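Local coordinates for protein GCN5-related N-acetyltransferase (Brucella melitensis biovar Abortus, PDB 4J3G) that probably transfers acetyl groups from acetyl-CoA to an acceptor amine, perhaps a ribosomal protein N-terminus, as a member of the GNAT superfamily, at residues A[58-61]-A[62-65]. Residues are numbered along the deposited sequence; the frame is centred on the assembly and turned at random.
Sequences DLEN and RHQW. With SO4 (sulfate ion), chain F.
At the capped N-terminal end of helix 59-72, in the GNAT fold, the side chains of the consecutive residues N61 and R62 bond to each other, a compact example of how neighbours along a helix can fix each other's polar ends. D58 takes the N-cap position: its OD1 accepts from the backbone N of N61 at 3.0 Å, occupying an amide that has no preceding turn to bond to. The helical ladder then begins, weakly from R62 N to D58 O, and firmly from H63 N to L59 O at 2.9 Å.

The arginine grips its neighbour side-on. N61 OD1 receives R62 NH1 at 2.7 Å and R62 NE at 2.8 Å, both donors lying in the carbonyl plane, while amide and guanidinium are nearly coplanar. Bends at chi2 (-66°) and chi3 (87°) fold the R62 chain back to this oxygen, and two bonds to one acceptor hold the guanidinium against rotation. Over its centre sits W65 CB, and R62 NH2 in turn lies above one face of the indole, toward the rim. W65 NE1 points to O3 of a sulfate ion, probably from the crystallisation liquor, but their separation is too short for the bond's geometry to be trusted.

One step round the helix, Q64 NE2 reaches the anti lone pair of E60 OE2 at 2.9 Å, nearly straight (165°), an i to i+4 side-chain hydrogen bond on the exposed surface.

On the side facing helix 34-47, L59 packs on L38, R62 on both L34 and L38, and H63 on L34; R62 also makes a cation-pi contact with Y41, and H63 ND1 is hydrogen-bonded to E31, just before that helix.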
loop_
_atom_site.group_PDB
_atom_site.type_symbol
_atom_site.label_atom_id
_atom_site.label_comp_id
_atom_site.label_asym_id
_atom_site.label_seq_id
_atom_site.Cartn_x
_atom_site.Cartn_y
_atom_site.Cartn_z
ATOM N N ASP A 58 14.589 -18.187 -4.397
ATOM C CA ASP A 58 14.773 -19.624 -4.509
ATOM C C ASP A 58 13.485 -20.366 -4.202
ATOM O O ASP A 58 12.456 -19.760 -3.840
ATOM C CB ASP A 58 15.943 -20.096 -3.629
ATOM C CG ASP A 58 15.760 -19.786 -2.150
ATOM O OD1 ASP A 58 14.648 -19.498 -1.680
ATOM O OD2 ASP A 58 16.748 -19.897 -1.413
ATOM N N LEU A 59 13.525 -21.679 -4.404
ATOM C CA LEU A 59 12.347 -22.490 -4.289
ATOM C C LEU A 59 11.714 -22.342 -2.897
ATOM O O LEU A 59 10.473 -22.208 -2.789
ATOM C CB LEU A 59 12.682 -23.950 -4.587
ATOM C CG LEU A 59 11.473 -24.827 -4.876
ATOM C CD1 LEU A 59 10.772 -24.443 -6.174
ATOM C CD2 LEU A 59 11.941 -26.288 -4.962
ATOM N N GLU A 60 12.562 -22.281 -1.862
ATOM C CA GLU A 60 12.089 -22.198 -0.477
ATOM C C GLU A 60 11.285 -20.920 -0.260
ATOM O O GLU A 60 10.301 -20.938 0.451
ATOM C CB GLU A 60 13.271 -22.281 0.517
ATOM C CG GLU A 60 12.929 -22.097 2.009
ATOM C CD GLU A 60 11.829 -23.041 2.548
ATOM O OE1 GLU A 60 11.723 -24.208 2.096
ATOM O OE2 GLU A 60 11.060 -22.610 3.451
ATOM N N ASN A 61 11.748 -19.812 -0.843
ATOM C CA ASN A 61 11.039 -18.536 -0.791
ATOM C C ASN A 61 9.580 -18.687 -1.290
ATOM O O ASN A 61 8.637 -18.262 -0.640
ATOM C CB ASN A 61 11.789 -17.496 -1.620
ATOM C CG ASN A 61 11.102 -16.160 -1.653
ATOM O OD1 ASN A 61 10.119 -15.956 -2.403
ATOM N ND2 ASN A 61 11.651 -15.197 -0.913
ATOM N N ARG A 62 9.414 -19.332 -2.428
ATOM C CA ARG A 62 8.086 -19.500 -3.011
ATOM C C ARG A 62 7.259 -20.508 -2.221
ATOM O O ARG A 62 6.044 -20.425 -2.197
ATOM C CB ARG A 62 8.204 -19.926 -4.465
ATOM C CG ARG A 62 8.895 -18.892 -5.348
ATOM C CD ARG A 62 8.054 -17.628 -5.468
ATOM N NE ARG A 62 8.300 -16.671 -4.389
ATOM C CZ ARG A 62 7.561 -15.603 -4.161
ATOM N NH1 ARG A 62 7.872 -14.782 -3.178
ATOM N NH2 ARG A 62 6.512 -15.352 -4.916
ATOM N N HIS A 63 7.923 -21.467 -1.598
ATOM C CA HIS A 63 7.213 -22.427 -0.760
ATOM C C HIS A 63 6.558 -21.687 0.432
ATOM O O HIS A 63 5.383 -21.958 0.786
ATOM C CB HIS A 63 8.160 -23.530 -0.301
ATOM C CG HIS A 63 7.670 -24.302 0.888
ATOM N ND1 HIS A 63 6.846 -25.402 0.777
ATOM C CD2 HIS A 63 7.905 -24.141 2.213
ATOM C CE1 HIS A 63 6.590 -25.883 1.980
ATOM N NE2 HIS A 63 7.227 -25.140 2.868
ATOM N N GLN A 64 7.319 -20.801 1.071
ATOM C CA GLN A 64 6.792 -19.994 2.178
ATOM C C GLN A 64 5.684 -19.075 1.670
ATOM O O GLN A 64 4.659 -18.901 2.335
ATOM C CB GLN A 64 7.884 -19.158 2.862
ATOM C CG GLN A 64 8.977 -20.007 3.514
ATOM C CD GLN A 64 10.085 -19.182 4.123
ATOM O OE1 GLN A 64 9.908 -17.986 4.395
ATOM N NE2 GLN A 64 11.246 -19.813 4.350
ATOM N N TRP A 65 5.858 -18.547 0.462
ATOM C CA TRP A 65 4.876 -17.607 -0.099
ATOM C C TRP A 65 3.540 -18.312 -0.326
ATOM O O TRP A 65 2.450 -17.788 0.043
ATOM C CB TRP A 65 5.390 -17.011 -1.416
ATOM C CG TRP A 65 4.412 -16.105 -2.110
ATOM C CD1 TRP A 65 4.213 -14.791 -1.876
ATOM C CD2 TRP A 65 3.518 -16.464 -3.170
ATOM N NE1 TRP A 65 3.255 -14.299 -2.714
ATOM C CE2 TRP A 65 2.811 -15.304 -3.524
ATOM C CE3 TRP A 65 3.258 -17.641 -3.847
ATOM C CZ2 TRP A 65 1.820 -15.307 -4.509
ATOM C CZ3 TRP A 65 2.297 -17.636 -4.852
ATOM C CH2 TRP A 65 1.609 -16.475 -5.182
HETATM S S SO4 F . 3.427 -10.904 -2.398
HETATM O O1 SO4 F . 2.986 -9.649 -3.058
HETATM O O2 SO4 F . 2.768 -11.068 -1.082
HETATM O O3 SO4 F . 3.063 -12.018 -3.304
HETATM O O4 SO4 F . 4.896 -10.910 -2.168
#